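Local coordinates for putative uncharacterized protein (Archaeoglobus fulgidus, PDB 4KPP) that probably exchanges protons for calcium ions across the membrane, as a CAX-type member of the sodium/calcium exchanger family, at residues 66-71 / 174-179; 117-122 / 264-269; 82-87 / 94-99. All coordinates share one frame; numbering follows the deposited sequence.

Interaction 1 of 3, residues 66-71 / 174-179; sequences SLAIVA and AIYIYL
Ala68 points its methyl group into a corner formed by Ile177 and Tyr176 of helix 163-182. Its CB lies 3.6 Å from Ile177 CD1. On the other residue the phenol end does the touching: Ala68 CB is 3.7 Å from Tyr176 CE2 and equally close to the hydroxyl oxygen. Ile177 CD1 serves a second neighbour, for Ile69 CG1 sits 4.1 Å from it. The side chains of Ile69 and Ile177 cross at about a right angle, so they meet over a small patch.

Tyr176 reaches this place because its ring swings anti to the backbone N, with chi1 at 165°. The hydroxyl is then fixed by hydrogen bonds to Glu141 on helix 138-152 and to Ser280 on helix 271-285. Ser280 also touches Ala68, so the same serine borders both partners. The other segment is set by its own start. Ser66 is the N-cap of helix 67-73, and Ile69 N donates to Ser66 OG at 3.2 Å with an N-H...O angle of 157°. This fixes the first turn, from which Ala68 faces its partners. The two helix segments approach to 9.9 Å between axes, with N-to-C directions 132° apart.

Both segments fall in predicted transmembrane spans. The contact between them is made of carbon groups plus one tyrosine tip, held by dispersion and shape. Direction is likely to come from the polar bonds around it, at Tyr176 OH and at the Ser66 cap.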
# COMPACT_ATOMS: atom_id res chain seq x y z
N SER A 66 -12.02 10.91 2.95
CA SER A 66 -12.17 10.49 1.56
C SER A 66 -11.76 9.04 1.40
O SER A 66 -11.08 8.47 2.27
CB SER A 66 -11.30 11.36 0.66
OG SER A 66 -9.92 11.09 0.89
N LEU A 67 -12.15 8.44 0.29
CA LEU A 67 -11.81 7.05 0.00
C LEU A 67 -10.30 6.89 -0.09
O LEU A 67 -9.75 5.83 0.23
CB LEU A 67 -12.50 6.59 -1.29
CG LEU A 67 -12.63 5.08 -1.54
CD1 LEU A 67 -13.86 4.81 -2.40
CD2 LEU A 67 -11.38 4.51 -2.20
N ALA A 68 -9.62 7.94 -0.54
CA ALA A 68 -8.17 7.93 -0.65
C ALA A 68 -7.53 7.83 0.73
O ALA A 68 -6.57 7.07 0.92
CB ALA A 68 -7.68 9.17 -1.39
N ILE A 69 -8.06 8.58 1.68
CA ILE A 69 -7.54 8.58 3.04
C ILE A 69 -7.76 7.24 3.74
O ILE A 69 -6.87 6.74 4.44
CB ILE A 69 -8.12 9.75 3.89
CG1 ILE A 69 -7.25 10.99 3.73
CG2 ILE A 69 -8.22 9.37 5.36
CD1 ILE A 69 -7.64 12.13 4.65
N VAL A 70 -8.92 6.63 3.53
CA VAL A 70 -9.19 5.33 4.13
C VAL A 70 -8.33 4.25 3.46
O VAL A 70 -8.04 3.23 4.07
CB VAL A 70 -10.69 4.94 4.08
CG1 VAL A 70 -11.56 6.12 4.48
CG2 VAL A 70 -11.08 4.42 2.71
N ALA A 71 -7.91 4.50 2.22
CA ALA A 71 -7.03 3.58 1.52
C ALA A 71 -5.61 3.71 2.05
O ALA A 71 -4.83 2.76 2.01
CB ALA A 71 -7.07 3.84 0.02
N ALA A 174 -0.46 15.19 -1.46
CA ALA A 174 -1.25 16.23 -0.81
C ALA A 174 -2.26 16.85 -1.77
O ALA A 174 -3.42 17.05 -1.42
CB ALA A 174 -0.34 17.30 -0.23
N ILE A 175 -1.80 17.16 -2.98
CA ILE A 175 -2.67 17.70 -4.03
C ILE A 175 -3.72 16.66 -4.43
O ILE A 175 -4.89 16.99 -4.63
CB ILE A 175 -1.86 18.11 -5.27
CG1 ILE A 175 -0.93 19.28 -4.94
CG2 ILE A 175 -2.78 18.48 -6.43
CD1 ILE A 175 -0.11 19.76 -6.12
N TYR A 176 -3.29 15.41 -4.53
CA TYR A 176 -4.19 14.31 -4.85
C TYR A 176 -5.30 14.16 -3.81
O TYR A 176 -6.47 14.01 -4.15
CB TYR A 176 -3.41 13.00 -4.98
CG TYR A 176 -4.28 11.76 -4.94
CD1 TYR A 176 -5.18 11.49 -5.97
CD2 TYR A 176 -4.21 10.87 -3.88
CE1 TYR A 176 -5.97 10.36 -5.94
CE2 TYR A 176 -5.00 9.74 -3.84
CZ TYR A 176 -5.88 9.49 -4.87
OH TYR A 176 -6.67 8.36 -4.84
N ILE A 177 -4.92 14.20 -2.54
CA ILE A 177 -5.88 14.14 -1.45
C ILE A 177 -6.86 15.30 -1.52
O ILE A 177 -8.08 15.11 -1.43
CB ILE A 177 -5.17 14.15 -0.08
CG1 ILE A 177 -4.53 12.79 0.18
CG2 ILE A 177 -6.15 14.48 1.03
CD1 ILE A 177 -5.52 11.63 0.10
N TYR A 178 -6.33 16.51 -1.70
CA TYR A 178 -7.14 17.72 -1.80
C TYR A 178 -8.18 17.63 -2.92
O TYR A 178 -9.32 18.04 -2.74
CB TYR A 178 -6.24 18.94 -2.01
CG TYR A 178 -6.99 20.20 -2.38
CD1 TYR A 178 -7.72 20.90 -1.42
CD2 TYR A 178 -6.97 20.69 -3.68
CE1 TYR A 178 -8.40 22.06 -1.75
CE2 TYR A 178 -7.65 21.84 -4.02
CZ TYR A 178 -8.37 22.52 -3.05
OH TYR A 178 -9.05 23.67 -3.39
N LEU A 179 -7.77 17.08 -4.06
CA LEU A 179 -8.67 16.94 -5.20
C LEU A 179 -9.64 15.78 -5.00
O LEU A 179 -10.71 15.75 -5.61
CB LEU A 179 -7.88 16.73 -6.49
CG LEU A 179 -7.07 17.92 -7.00
CD1 LEU A 179 -6.40 17.57 -8.32
CD2 LEU A 179 -7.95 19.15 -7.15

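Interaction 2 of 3, residues 117-122 / 264-269; sequences SLVAFI and YFVRRF
Val266 alone receives both close approaches from helix 96-127, taking one on each methyl. Its CG2 meets Val119 CG1 at 3.8 Å. Its CG1 meets Ile122 CG2 at 4.2 Å, a looser touch. The branched tip of one valine therefore faces two residues that are three positions apart, near one turn, on the other helix.

The torsions explain the division. In Val266, CG1 stands anti to the backbone N, with chi1 at 167°, which leaves CG2 beside that N. Ile122 presents its short branch, CG2, while its longer CG1 arm takes the other direction. In both pairs the side chains cross obliquely. The backbones stay well apart: the nearest CA atoms, those of Ile122 and Val266, are 7.6 Å from each other. The close approaches are all between methyl groups.

Val266 sits in the last turn of its helix, and its carbonyl takes part in the ending. Phe269 N bonds to Val266 O at 2.8 Å, and the N of the residue after Phe269 bonds to Phe265 O. Phe269 has positive phi. Together these make a Schellman motif, so the helix is closed off within three residues of the valine that carries the contact.

Helix 271-285 follows this turn and lies against both partners, with Ser274 touching Val119 and Val266. Val119 also meets Met275 and Leu278 there, and Val266 reaches Ala123 and Thr126 further along helix 96-127. Ala120 packs on Ala341 of helix 338-353. The contact joins the two sodium/calcium exchanger sequence ranges of the chain, at a place where helices 96-127, 242-267 and 271-285 converge.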
# COMPACT_ATOMS: atom_id res chain seq x y z
N SER A 117 -3.93 -8.30 -9.60
CA SER A 117 -4.19 -9.47 -10.43
C SER A 117 -5.10 -10.47 -9.71
O SER A 117 -6.07 -10.96 -10.29
CB SER A 117 -2.89 -10.15 -10.84
OG SER A 117 -2.26 -10.75 -9.72
N LEU A 118 -4.78 -10.76 -8.45
CA LEU A 118 -5.55 -11.70 -7.65
C LEU A 118 -7.00 -11.25 -7.53
O LEU A 118 -7.93 -12.00 -7.85
CB LEU A 118 -4.93 -11.83 -6.25
CG LEU A 118 -5.22 -13.02 -5.33
CD1 LEU A 118 -5.75 -12.52 -3.98
CD2 LEU A 118 -6.17 -14.05 -5.94
N VAL A 119 -7.19 -10.01 -7.08
CA VAL A 119 -8.52 -9.45 -6.91
C VAL A 119 -9.31 -9.47 -8.22
O VAL A 119 -10.50 -9.79 -8.23
CB VAL A 119 -8.46 -8.02 -6.33
CG1 VAL A 119 -9.82 -7.35 -6.37
CG2 VAL A 119 -7.93 -8.06 -4.91
N ALA A 120 -8.64 -9.15 -9.32
CA ALA A 120 -9.28 -9.19 -10.63
C ALA A 120 -9.71 -10.60 -11.01
O ALA A 120 -10.81 -10.81 -11.51
CB ALA A 120 -8.36 -8.60 -11.70
N PHE A 121 -8.83 -11.58 -10.76
CA PHE A 121 -9.13 -12.98 -11.06
C PHE A 121 -10.32 -13.51 -10.26
O PHE A 121 -11.16 -14.24 -10.80
CB PHE A 121 -7.91 -13.87 -10.81
CG PHE A 121 -6.93 -13.88 -11.94
CD1 PHE A 121 -7.37 -13.85 -13.26
CD2 PHE A 121 -5.56 -13.91 -11.70
CE1 PHE A 121 -6.47 -13.86 -14.31
CE2 PHE A 121 -4.66 -13.91 -12.74
CZ PHE A 121 -5.11 -13.89 -14.05
N ILE A 122 -10.38 -13.16 -8.98
CA ILE A 122 -11.48 -13.58 -8.13
C ILE A 122 -12.78 -12.93 -8.59
O ILE A 122 -13.84 -13.56 -8.60
CB ILE A 122 -11.21 -13.24 -6.65
CG1 ILE A 122 -9.99 -14.02 -6.15
CG2 ILE A 122 -12.43 -13.54 -5.79
CD1 ILE A 122 -9.66 -13.77 -4.70
N TYR A 264 -13.24 -9.50 0.29
CA TYR A 264 -14.54 -9.50 0.94
C TYR A 264 -15.55 -8.66 0.17
O TYR A 264 -16.69 -9.07 -0.03
CB TYR A 264 -14.41 -8.98 2.38
CG TYR A 264 -15.73 -8.67 3.06
CD1 TYR A 264 -16.48 -9.68 3.65
CD2 TYR A 264 -16.21 -7.37 3.12
CE1 TYR A 264 -17.69 -9.40 4.27
CE2 TYR A 264 -17.42 -7.08 3.74
CZ TYR A 264 -18.15 -8.09 4.32
OH TYR A 264 -19.34 -7.81 4.94
N PHE A 265 -15.12 -7.48 -0.26
CA PHE A 265 -15.98 -6.56 -1.01
C PHE A 265 -16.29 -7.07 -2.41
O PHE A 265 -17.33 -6.73 -2.98
CB PHE A 265 -15.35 -5.17 -1.07
CG PHE A 265 -15.67 -4.31 0.12
CD1 PHE A 265 -16.90 -4.40 0.75
CD2 PHE A 265 -14.73 -3.41 0.61
CE1 PHE A 265 -17.19 -3.61 1.85
CE2 PHE A 265 -15.02 -2.62 1.71
CZ PHE A 265 -16.25 -2.72 2.33
N VAL A 266 -15.40 -7.88 -2.98
CA VAL A 266 -15.64 -8.49 -4.28
C VAL A 266 -16.78 -9.50 -4.19
O VAL A 266 -17.70 -9.48 -5.01
CB VAL A 266 -14.38 -9.17 -4.84
CG1 VAL A 266 -14.73 -10.07 -6.01
CG2 VAL A 266 -13.35 -8.13 -5.25
N ARG A 267 -16.73 -10.37 -3.19
CA ARG A 267 -17.75 -11.39 -3.02
C ARG A 267 -19.12 -10.80 -2.66
O ARG A 267 -20.15 -11.43 -2.86
CB ARG A 267 -17.32 -12.42 -1.96
CG ARG A 267 -16.10 -13.24 -2.34
CD ARG A 267 -15.90 -14.38 -1.35
NE ARG A 267 -14.67 -15.13 -1.60
CZ ARG A 267 -14.28 -16.19 -0.90
NH1 ARG A 267 -15.02 -16.63 0.11
NH2 ARG A 267 -13.14 -16.80 -1.21
N ARG A 268 -19.11 -9.57 -2.14
CA ARG A 268 -20.36 -8.85 -1.87
C ARG A 268 -20.75 -8.00 -3.08
O ARG A 268 -21.56 -7.08 -2.96
CB ARG A 268 -20.22 -7.99 -0.62
CG ARG A 268 -20.07 -8.77 0.67
N PHE A 269 -20.16 -8.32 -4.23
CA PHE A 269 -20.48 -7.67 -5.50
C PHE A 269 -20.17 -6.18 -5.53
O PHE A 269 -20.92 -5.39 -6.11
CB PHE A 269 -21.94 -7.94 -5.89
CG PHE A 269 -22.28 -9.40 -6.03
CD1 PHE A 269 -22.16 -10.04 -7.25
CD2 PHE A 269 -22.69 -10.13 -4.93
CE1 PHE A 269 -22.46 -11.38 -7.37
CE2 PHE A 269 -23.00 -11.47 -5.05
CZ PHE A 269 -22.88 -12.09 -6.27

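Interaction 3 of 3, residues 82-87 / 94-99; sequences DGYFAW and GEYVHY
Phe85 and Tyr96 both carry their rings anti to the backbone carbonyl carbon, with chi1 at -73° and -68°, and these choices bring the two side chains together at about a right angle. Phe85 CD1 comes in at the edge of the Tyr96 ring, near its plane, and lies 4.1 Å from Tyr96 CD1. The backbones are close here as well, with the CA atoms of Phe85 and Tyr96 only 5.6 Å apart. Tyr96 CB rests 3.7 Å from the carbonyl oxygen of Phe85.

Tyr99 adds a second approach. Its CB sits over one face of the Phe85 ring, offset toward the rim and 4.1 Å from Phe85 CG. The Tyr99 ring itself leads away from this contact. Its face lies under Glu95 O, 3.3 Å above the plane, and it meets Phe243 of helix 242-267 edge-to-face. Phe85 is thus held by Tyr96 and by the root of Tyr99. With an alanine in place of Phe85, Tyr99 CB would probably lose the ring face it packs on, and the Tyr96 edge its neighbour, opening a gap between the two helices.

Tyr84 meets the same flank of Tyr96 further out, with Tyr84 CE2 4.5 Å from Tyr96 CE1 in an oblique approach. The Tyr96 hydroxyl makes a weak hydrogen bond to Glu229 of helix 224-237. Val246 of helix 242-267 also touches both Phe85 and Tyr99.

The arrangement is that of a helical hairpin. Helix 76-91 ends, a short connection passes through Gly94 with positive phi, and helix 96-127 sets back roughly antiparallel. Aromatic side chains fill the space near the turn.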
# COMPACT_ATOMS: atom_id res chain seq x y z
N ASP A 82 8.21 0.01 6.89
CA ASP A 82 9.17 0.67 6.01
C ASP A 82 9.77 1.88 6.73
O ASP A 82 10.95 2.20 6.54
CB ASP A 82 8.51 1.11 4.71
CG ASP A 82 9.50 1.30 3.59
OD1 ASP A 82 10.72 1.15 3.83
OD2 ASP A 82 9.07 1.61 2.46
N GLY A 83 8.96 2.53 7.55
CA GLY A 83 9.42 3.64 8.36
C GLY A 83 10.48 3.22 9.35
O GLY A 83 11.43 3.97 9.61
N TYR A 84 10.32 2.03 9.92
CA TYR A 84 11.31 1.50 10.85
C TYR A 84 12.66 1.31 10.17
O TYR A 84 13.70 1.66 10.72
CB TYR A 84 10.85 0.18 11.48
CG TYR A 84 11.95 -0.53 12.25
CD1 TYR A 84 12.28 -0.13 13.53
CD2 TYR A 84 12.66 -1.58 11.68
CE1 TYR A 84 13.29 -0.76 14.24
CE2 TYR A 84 13.67 -2.22 12.38
CZ TYR A 84 13.98 -1.80 13.66
OH TYR A 84 14.98 -2.43 14.36
N PHE A 85 12.62 0.73 8.97
CA PHE A 85 13.82 0.53 8.17
C PHE A 85 14.51 1.85 7.84
O PHE A 85 15.73 1.96 7.88
CB PHE A 85 13.48 -0.19 6.87
CG PHE A 85 13.14 -1.64 7.04
CD1 PHE A 85 13.81 -2.41 7.98
CD2 PHE A 85 12.16 -2.24 6.27
CE1 PHE A 85 13.51 -3.74 8.14
CE2 PHE A 85 11.86 -3.58 6.43
CZ PHE A 85 12.53 -4.33 7.37
N ALA A 86 13.71 2.86 7.50
CA ALA A 86 14.26 4.18 7.20
C ALA A 86 14.85 4.84 8.45
O ALA A 86 15.86 5.53 8.38
CB ALA A 86 13.21 5.07 6.55
N TRP A 87 14.21 4.62 9.60
CA TRP A 87 14.71 5.17 10.86
C TRP A 87 16.07 4.56 11.20
O TRP A 87 17.01 5.28 11.54
CB TRP A 87 13.73 4.95 12.01
CG TRP A 87 14.20 5.56 13.30
CD1 TRP A 87 15.02 4.99 14.23
CD2 TRP A 87 13.88 6.87 13.79
NE1 TRP A 87 15.23 5.86 15.27
CE2 TRP A 87 14.55 7.02 15.03
CE3 TRP A 87 13.11 7.93 13.31
CZ2 TRP A 87 14.45 8.19 15.79
CZ3 TRP A 87 13.01 9.08 14.07
CH2 TRP A 87 13.68 9.20 15.29
N GLY A 94 24.30 1.17 7.59
CA GLY A 94 24.52 -0.21 7.20
C GLY A 94 23.49 -0.71 6.21
O GLY A 94 23.07 0.03 5.32
N GLU A 95 23.06 -1.95 6.39
CA GLU A 95 22.15 -2.60 5.46
C GLU A 95 20.75 -1.98 5.44
O GLU A 95 20.00 -2.15 4.48
CB GLU A 95 22.06 -4.10 5.76
CG GLU A 95 23.33 -4.86 5.45
CD GLU A 95 23.74 -4.75 4.00
OE1 GLU A 95 22.99 -5.24 3.13
OE2 GLU A 95 24.80 -4.16 3.72
N TYR A 96 20.41 -1.25 6.50
CA TYR A 96 19.09 -0.64 6.61
C TYR A 96 18.84 0.41 5.52
O TYR A 96 17.70 0.72 5.20
CB TYR A 96 18.88 -0.04 8.00
CG TYR A 96 18.79 -1.08 9.11
CD1 TYR A 96 17.66 -1.89 9.24
CD2 TYR A 96 19.82 -1.25 10.02
CE1 TYR A 96 17.57 -2.84 10.24
CE2 TYR A 96 19.74 -2.20 11.03
CZ TYR A 96 18.61 -2.99 11.14
OH TYR A 96 18.52 -3.93 12.13
N VAL A 97 19.93 0.94 4.95
CA VAL A 97 19.84 1.87 3.84
C VAL A 97 19.18 1.21 2.62
O VAL A 97 18.30 1.79 1.98
CB VAL A 97 21.23 2.40 3.43
CG1 VAL A 97 21.11 3.31 2.21
CG2 VAL A 97 21.89 3.14 4.60
N HIS A 98 19.63 -0.00 2.31
CA HIS A 98 19.07 -0.74 1.18
C HIS A 98 17.68 -1.27 1.52
O HIS A 98 16.80 -1.29 0.66
CB HIS A 98 19.98 -1.91 0.79
CG HIS A 98 21.43 -1.56 0.74
ND1 HIS A 98 21.95 -0.64 -0.15
CD2 HIS A 98 22.48 -2.00 1.47
CE1 HIS A 98 23.25 -0.53 0.03
NE2 HIS A 98 23.60 -1.34 1.02
N TYR A 99 17.49 -1.70 2.76
CA TYR A 99 16.22 -2.30 3.18
C TYR A 99 15.04 -1.35 3.02
O TYR A 99 13.94 -1.77 2.66
CB TYR A 99 16.30 -2.80 4.63
CG TYR A 99 17.24 -3.97 4.85
CD1 TYR A 99 17.75 -4.71 3.78
CD2 TYR A 99 17.63 -4.33 6.14
CE1 TYR A 99 18.61 -5.77 4.00
CE2 TYR A 99 18.49 -5.39 6.36
CZ TYR A 99 18.98 -6.11 5.29
OH TYR A 99 19.84 -7.16 5.51

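How the interactions relate
The three contacts are separate: none touches another. Interactions 1 and 2 come nearest, with about 8 Å between nearest atoms and 23 Å between centres, and their segments alternate along the chain. Helix 271-285 borders both, through Ser280 in one and Ser274 in the other. Interactions 2 and 3 share helix 96-127, whose start packs in 3 and whose later part packs in 2. Their centres are 33 Å apart, on opposite sides of the chain's centre. Helices 67-73 and 76-91 follow each other and link interactions 1 and 3. All three lie away from the calcium site of Ile330, Asp333, Lys335 and Glu340.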